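Local coordinates for tRNA nucleotidyl transferase-related protein (Thermotoga maritima, PDB 3H38) that probably adds CCA to the 3' end of tRNA from CTP and ATP, as a class II CCA-adding enzyme, this chain being the C-terminal portion of a longer protein, at residues Glu66-Ala71 / Gly77-His82; Leu246-Tyr251 / Lys297-Arg302. One frame throughout, in Å; residues are numbered along the deposited sequence.

In the fold
Interaction 1 and interaction 2 lie in separate parts of the elongated chain, with centres 43 Å apart and no element in common. Interaction 1 joins helix 64-72 to the outermost strand 77-80 in the nucleotidyltransferase head, and only part of it is buried: one alanine-leucine touch lies beneath a long, exposed salt bridge. Interaction 2 belongs to the all-helical region that follows, where the turn after helix 242-246 meets helix 293-302. Two of its three touching residues are buried, and its direct contacts are wholly apolar. Neither contact contains a hydrogen bond between its segments. Charge therefore contributes directly at the head's edge, whereas the helical contact rests on apolar packing alone between the two segments.

Interaction 1. Residues Glu66-Ala71 / Gly77-His82; sequences EFAEYA and GKLVKH
The carboxylate of E69 is approached by the ammonium of K81 from outside its plane, the direction from OE2 to NZ being tilted about 36° out of it, and one face of the H82 ring has V80 O 4.2 Å above its centre. The charged pair forms a salt bridge, but a long one: OE2 of E69 and NZ of K81 are 3.6 Å apart. The two side chains cross at about a right angle; E69 is extended beyond CG, and the chain of K81, bent at chi2 and chi3, carries NZ across to the helix side. Both residues are exposed, which should weaken their attraction through solvent screening.

Helix 64-72 lies against the sheet of the nucleotidyltransferase head domain, and the chain then runs through a short loop into 77-80, an outermost strand paired antiparallel with 87-92. Beneath the charged pair, CD2 of L79 touches CB of A68 at 3.8 Å. The leucine reaches the helix because its CG stands anti to the backbone N (chi1 -162°). With a side chain as small as alanine facing the strand, the CA atoms of A68 and L79 are 7.4 Å apart. Neighbouring strands complete this apolar layer: A68 also touches A88 and I100, and L79 touches L90. The side chain of L79 is about 9 Å from that of D99, a magnesium ligand in another structure of this protein.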
loop_
_atom_site.group_PDB
_atom_site.type_symbol
_atom_site.label_atom_id
_atom_site.label_comp_id
_atom_site.label_asym_id
_atom_site.label_seq_id
_atom_site.Cartn_x
_atom_site.Cartn_y
_atom_site.Cartn_z
ATOM N N GLU A 66 16.054 -29.169 -5.368
ATOM C CA GLU A 66 16.364 -30.104 -6.407
ATOM C C GLU A 66 15.983 -29.550 -7.738
ATOM O O GLU A 66 16.732 -29.624 -8.672
ATOM C CB GLU A 66 15.542 -31.357 -6.288
ATOM C CG GLU A 66 15.833 -32.239 -5.166
ATOM C CD GLU A 66 15.303 -33.594 -5.416
ATOM O OE1 GLU A 66 14.662 -34.159 -4.533
ATOM O OE2 GLU A 66 15.530 -34.102 -6.513
ATOM N N PHE A 67 14.764 -29.065 -7.833
ATOM C CA PHE A 67 14.171 -28.640 -9.098
ATOM C C PHE A 67 14.858 -27.381 -9.613
ATOM O O PHE A 67 15.244 -27.303 -10.767
ATOM C CB PHE A 67 12.672 -28.388 -8.920
ATOM C CG PHE A 67 11.975 -28.070 -10.183
ATOM C CD1 PHE A 67 11.368 -29.069 -10.919
ATOM C CD2 PHE A 67 11.941 -26.772 -10.661
ATOM C CE1 PHE A 67 10.729 -28.786 -12.116
ATOM C CE2 PHE A 67 11.290 -26.467 -11.874
ATOM C CZ PHE A 67 10.686 -27.481 -12.595
ATOM N N ALA A 68 14.990 -26.380 -8.752
ATOM C CA ALA A 68 15.689 -25.167 -9.143
ATOM C C ALA A 68 17.101 -25.506 -9.635
ATOM O O ALA A 68 17.535 -24.995 -10.659
ATOM C CB ALA A 68 15.721 -24.176 -7.989
ATOM N N GLU A 69 17.809 -26.361 -8.922
ATOM C CA GLU A 69 19.139 -26.767 -9.308
ATOM C C GLU A 69 19.152 -27.407 -10.684
ATOM O O GLU A 69 19.947 -27.079 -11.532
ATOM C CB GLU A 69 19.705 -27.730 -8.271
ATOM C CG GLU A 69 20.495 -27.068 -7.158
ATOM C CD GLU A 69 20.492 -27.857 -5.859
ATOM O OE1 GLU A 69 19.871 -28.926 -5.790
ATOM O OE2 GLU A 69 21.130 -27.424 -4.887
ATOM N N TYR A 70 18.252 -28.340 -10.881
ATOM C CA TYR A 70 18.090 -29.023 -12.154
ATOM C C TYR A 70 17.765 -28.045 -13.266
ATOM O O TYR A 70 18.382 -28.081 -14.332
ATOM C CB TYR A 70 16.969 -30.051 -12.063
ATOM C CG TYR A 70 16.868 -30.894 -13.296
ATOM C CD1 TYR A 70 17.849 -31.826 -13.596
ATOM C CD2 TYR A 70 15.803 -30.753 -14.173
ATOM C CE1 TYR A 70 17.771 -32.606 -14.733
ATOM C CE2 TYR A 70 15.713 -31.529 -15.320
ATOM C CZ TYR A 70 16.702 -32.453 -15.592
ATOM O OH TYR A 70 16.626 -33.225 -16.726
ATOM N N ALA A 71 16.774 -27.189 -13.010
ATOM C CA ALA A 71 16.402 -26.116 -13.928
ATOM C C ALA A 71 17.606 -25.246 -14.264
ATOM O O ALA A 71 17.794 -24.843 -15.415
ATOM C CB ALA A 71 15.291 -25.255 -13.324
ATOM N N GLY A 77 21.243 -18.890 -15.120
ATOM C CA GLY A 77 20.835 -17.769 -14.295
ATOM C C GLY A 77 21.389 -17.871 -12.885
ATOM O O GLY A 77 22.135 -18.798 -12.565
ATOM N N LYS A 78 21.001 -16.936 -12.036
ATOM C CA LYS A 78 21.472 -16.932 -10.671
ATOM C C LYS A 78 20.464 -17.498 -9.718
ATOM O O LYS A 78 19.326 -17.106 -9.692
ATOM C CB LYS A 78 21.872 -15.526 -10.262
ATOM C CG LYS A 78 21.419 -15.086 -8.927
ATOM C CD LYS A 78 21.554 -13.603 -8.851
ATOM C CE LYS A 78 21.721 -13.128 -7.434
ATOM N NZ LYS A 78 21.159 -11.785 -7.289
ATOM N N LEU A 79 20.911 -18.448 -8.937
ATOM C CA LEU A 79 19.995 -19.207 -8.089
ATOM C C LEU A 79 20.090 -18.803 -6.620
ATOM O O LEU A 79 21.068 -19.109 -5.933
ATOM C CB LEU A 79 20.226 -20.710 -8.262
ATOM C CG LEU A 79 19.118 -21.660 -7.794
ATOM C CD1 LEU A 79 19.428 -22.247 -6.431
ATOM C CD2 LEU A 79 17.768 -20.969 -7.792
ATOM N N VAL A 80 19.060 -18.102 -6.159
ATOM C CA VAL A 80 18.961 -17.651 -4.778
ATOM C C VAL A 80 18.099 -18.629 -3.969
ATOM O O VAL A 80 16.947 -18.882 -4.325
ATOM C CB VAL A 80 18.343 -16.217 -4.723
ATOM C CG1 VAL A 80 18.102 -15.742 -3.280
ATOM C CG2 VAL A 80 19.225 -15.229 -5.463
ATOM N N LYS A 81 18.599 -19.165 -2.869
ATOM C CA LYS A 81 17.711 -19.908 -1.988
ATOM C C LYS A 81 16.938 -18.889 -1.227
ATOM O O LYS A 81 16.975 -17.728 -1.558
ATOM C CB LYS A 81 18.415 -20.833 -1.018
ATOM C CG LYS A 81 19.748 -21.296 -1.474
ATOM C CD LYS A 81 19.677 -22.635 -2.129
ATOM C CE LYS A 81 20.716 -22.730 -3.205
ATOM N NZ LYS A 81 21.086 -24.113 -3.447
ATOM N N HIS A 82 16.233 -19.283 -0.196
ATOM C CA HIS A 82 15.447 -18.308 0.505
ATOM C C HIS A 82 15.211 -18.799 1.864
ATOM O O HIS A 82 15.558 -19.904 2.213
ATOM C CB HIS A 82 14.061 -18.104 -0.121
ATOM C CG HIS A 82 14.048 -17.240 -1.338
ATOM N ND1 HIS A 82 14.750 -16.064 -1.427
ATOM C CD2 HIS A 82 13.383 -17.366 -2.503
ATOM C CE1 HIS A 82 14.537 -15.518 -2.605
ATOM N NE2 HIS A 82 13.709 -16.288 -3.277
#

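Interaction 2. Residues Leu246-Tyr251 / Lys297-Arg302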
loop_
_atom_site.group_PDB
_atom_site.type_symbol
_atom_site.label_atom_id
_atom_site.label_comp_id
_atom_site.label_asym_id
_atom_site.label_seq_id
_atom_site.Cartn_x
_atom_site.Cartn_y
_atom_site.Cartn_z
ATOM N N LEU A 246 -9.509 -1.603 13.996
ATOM C CA LEU A 246 -8.086 -1.372 13.759
ATOM C C LEU A 246 -7.569 -0.246 14.676
ATOM O O LEU A 246 -6.471 -0.334 15.240
ATOM C CB LEU A 246 -7.801 -1.067 12.277
ATOM C CG LEU A 246 -8.198 -2.141 11.263
ATOM C CD1 LEU A 246 -7.732 -1.774 9.864
ATOM C CD2 LEU A 246 -7.622 -3.506 11.676
ATOM N N PHE A 247 -8.386 0.795 14.828
ATOM C CA PHE A 247 -8.029 1.990 15.603
ATOM C C PHE A 247 -9.213 2.361 16.471
ATOM O O PHE A 247 -10.191 2.925 15.992
ATOM C CB PHE A 247 -7.678 3.161 14.687
ATOM C CG PHE A 247 -6.820 2.773 13.537
ATOM C CD1 PHE A 247 -7.385 2.458 12.319
ATOM C CD2 PHE A 247 -5.449 2.653 13.692
ATOM C CE1 PHE A 247 -6.587 2.056 11.258
ATOM C CE2 PHE A 247 -4.647 2.249 12.644
ATOM C CZ PHE A 247 -5.216 1.957 11.416
ATOM N N PRO A 248 -9.108 2.049 17.762
ATOM C CA PRO A 248 -10.210 1.989 18.725
ATOM C C PRO A 248 -10.711 3.371 19.127
ATOM O O PRO A 248 -11.755 3.490 19.762
ATOM C CB PRO A 248 -9.572 1.285 19.936
ATOM C CG PRO A 248 -8.181 0.829 19.462
ATOM C CD PRO A 248 -7.809 1.796 18.400
ATOM N N LYS A 249 -9.954 4.403 18.784
ATOM C CA LYS A 249 -10.377 5.769 19.049
ATOM C C LYS A 249 -10.754 6.548 17.793
ATOM O O LYS A 249 -11.063 7.737 17.875
ATOM C CB LYS A 249 -9.300 6.531 19.813
ATOM C CG LYS A 249 -9.635 6.735 21.262
ATOM C CD LYS A 249 -9.552 5.453 22.031
ATOM C CE LYS A 249 -10.182 5.622 23.400
ATOM N NZ LYS A 249 -9.820 4.496 24.303
ATOM N N THR A 250 -10.711 5.901 16.633
ATOM C CA THR A 250 -11.140 6.579 15.407
ATOM C C THR A 250 -12.555 6.161 14.978
ATOM O O THR A 250 -12.893 4.964 14.870
ATOM C CB THR A 250 -10.161 6.451 14.178
ATOM O OG1 THR A 250 -10.690 5.528 13.232
ATOM C CG2 THR A 250 -8.745 6.046 14.552
ATOM N N TYR A 251 -13.366 7.181 14.728
ATOM C CA TYR A 251 -14.747 7.022 14.307
ATOM C C TYR A 251 -14.845 7.576 12.901
ATOM O O TYR A 251 -14.539 8.759 12.667
ATOM C CB TYR A 251 -15.667 7.785 15.270
ATOM C CG TYR A 251 -15.283 7.485 16.686
ATOM C CD1 TYR A 251 -15.714 6.314 17.312
ATOM C CD2 TYR A 251 -14.433 8.336 17.384
ATOM C CE1 TYR A 251 -15.333 6.013 18.609
ATOM C CE2 TYR A 251 -14.042 8.046 18.689
ATOM C CZ TYR A 251 -14.495 6.884 19.295
ATOM O OH TYR A 251 -14.107 6.605 20.590
ATOM N N LYS A 297 -0.097 5.913 22.413
ATOM C CA LYS A 297 0.999 4.988 22.648
ATOM C C LYS A 297 0.602 3.553 22.310
ATOM O O LYS A 297 1.432 2.779 21.808
ATOM C CB LYS A 297 1.563 5.118 24.061
ATOM C CG LYS A 297 2.404 6.375 24.209
ATOM C CD LYS A 297 3.003 6.522 25.587
ATOM C CE LYS A 297 3.580 7.922 25.762
ATOM N NZ LYS A 297 3.443 8.383 27.164
ATOM N N GLU A 298 -0.672 3.224 22.553
ATOM C CA GLU A 298 -1.221 1.899 22.278
ATOM C C GLU A 298 -1.144 1.621 20.789
ATOM O O GLU A 298 -0.752 0.538 20.345
ATOM C CB GLU A 298 -2.689 1.828 22.705
ATOM C CG GLU A 298 -2.919 1.774 24.206
ATOM C CD GLU A 298 -4.244 1.114 24.580
ATOM O OE1 GLU A 298 -4.825 0.414 23.717
ATOM O OE2 GLU A 298 -4.694 1.284 25.740
ATOM N N VAL A 299 -1.537 2.622 20.017
ATOM C CA VAL A 299 -1.535 2.502 18.585
ATOM C C VAL A 299 -0.119 2.661 18.042
ATOM O O VAL A 299 0.320 1.892 17.175
ATOM C CB VAL A 299 -2.529 3.507 17.956
ATOM C CG1 VAL A 299 -1.963 4.094 16.699
ATOM C CG2 VAL A 299 -3.877 2.823 17.716
ATOM N N ARG A 300 0.609 3.647 18.550
ATOM C CA ARG A 300 1.987 3.807 18.108
ATOM C C ARG A 300 2.739 2.473 18.205
ATOM O O ARG A 300 3.524 2.136 17.334
ATOM C CB ARG A 300 2.718 4.866 18.929
ATOM C CG ARG A 300 4.202 4.941 18.581
ATOM C CD ARG A 300 4.973 5.616 19.675
ATOM N NE ARG A 300 4.839 4.889 20.930
ATOM C CZ ARG A 300 4.893 5.459 22.131
ATOM N NH1 ARG A 300 4.771 4.717 23.230
ATOM N NH2 ARG A 300 5.061 6.773 22.229
ATOM N N ASP A 301 2.491 1.719 19.268
ATOM C CA ASP A 301 3.260 0.506 19.515
ATOM C C ASP A 301 2.730 -0.685 18.747
ATOM O O ASP A 301 3.512 -1.549 18.370
ATOM C CB ASP A 301 3.298 0.149 21.013
ATOM C CG ASP A 301 4.217 1.069 21.833
ATOM O OD1 ASP A 301 5.183 1.650 21.274
ATOM O OD2 ASP A 301 3.968 1.195 23.056
ATOM N N ARG A 302 1.414 -0.753 18.536
ATOM C CA ARG A 302 0.818 -1.921 17.885
ATOM C C ARG A 302 1.251 -2.034 16.417
ATOM O O ARG A 302 1.787 -3.062 15.980
ATOM C CB ARG A 302 -0.709 -1.914 18.021
ATOM C CG ARG A 302 -1.421 -3.007 17.228
ATOM C CD ARG A 302 -2.739 -3.409 17.875
ATOM N NE ARG A 302 -3.637 -4.154 16.981
ATOM C CZ ARG A 302 -3.574 -5.468 16.776
ATOM N NH1 ARG A 302 -4.451 -6.059 15.980
ATOM N NH2 ARG A 302 -2.640 -6.198 17.374
#
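A type I beta turn, F247 to T250, follows helix 242-246 and packs one shoulder against helix 293-302 in the all-helical part of the chain; its residues fall in the sequence family described as a probable RNA-binding region. The turn is closed by T250 N donating to F247 O at 3.1 Å. Its first two residues meet V299, and the CA atoms of F247 and V299 are 7.2 Å apart, the nearest pair between 246-251 and 297-302.

One methyl group makes both contacts. CG2 of V299 lies 4.1 Å from CD of P248, with the proline ring and the valine crossing obliquely. The same methyl approaches the F247 ring at its edge, near the ring plane, 4.3 Å from CD2. A chi1 of -43° sets CG of F247 on the side away from its own carbonyl carbon, and this rotation accompanies the edge-on presentation of the ring to V299. The methyl is thus not stacked over the phenyl face, and the ring also meets the aromatic rings of F287 and Y303. Polar anchors hold the turn nearby: L246 O is hydrogen-bonded with Y303 OH, and K249 N with Y291 OH.

On the helix, R302 NH2 is hydrogen-bonded to T212 O. Between the segments, NZ of K249 and OE2 of E298 remain 6.2 Å apart, too far for a direct salt bridge.

Seen from CG2 of V299, the directions to P248 CD and F247 CD2 are about 78° apart, which means that the methyl meets both groups from the helix side and is not sandwiched by them. With 120 Å² buried in all and no directional bond, the touch between turn and helix is a light van der Waals one that probably adds only modest dispersion and burial.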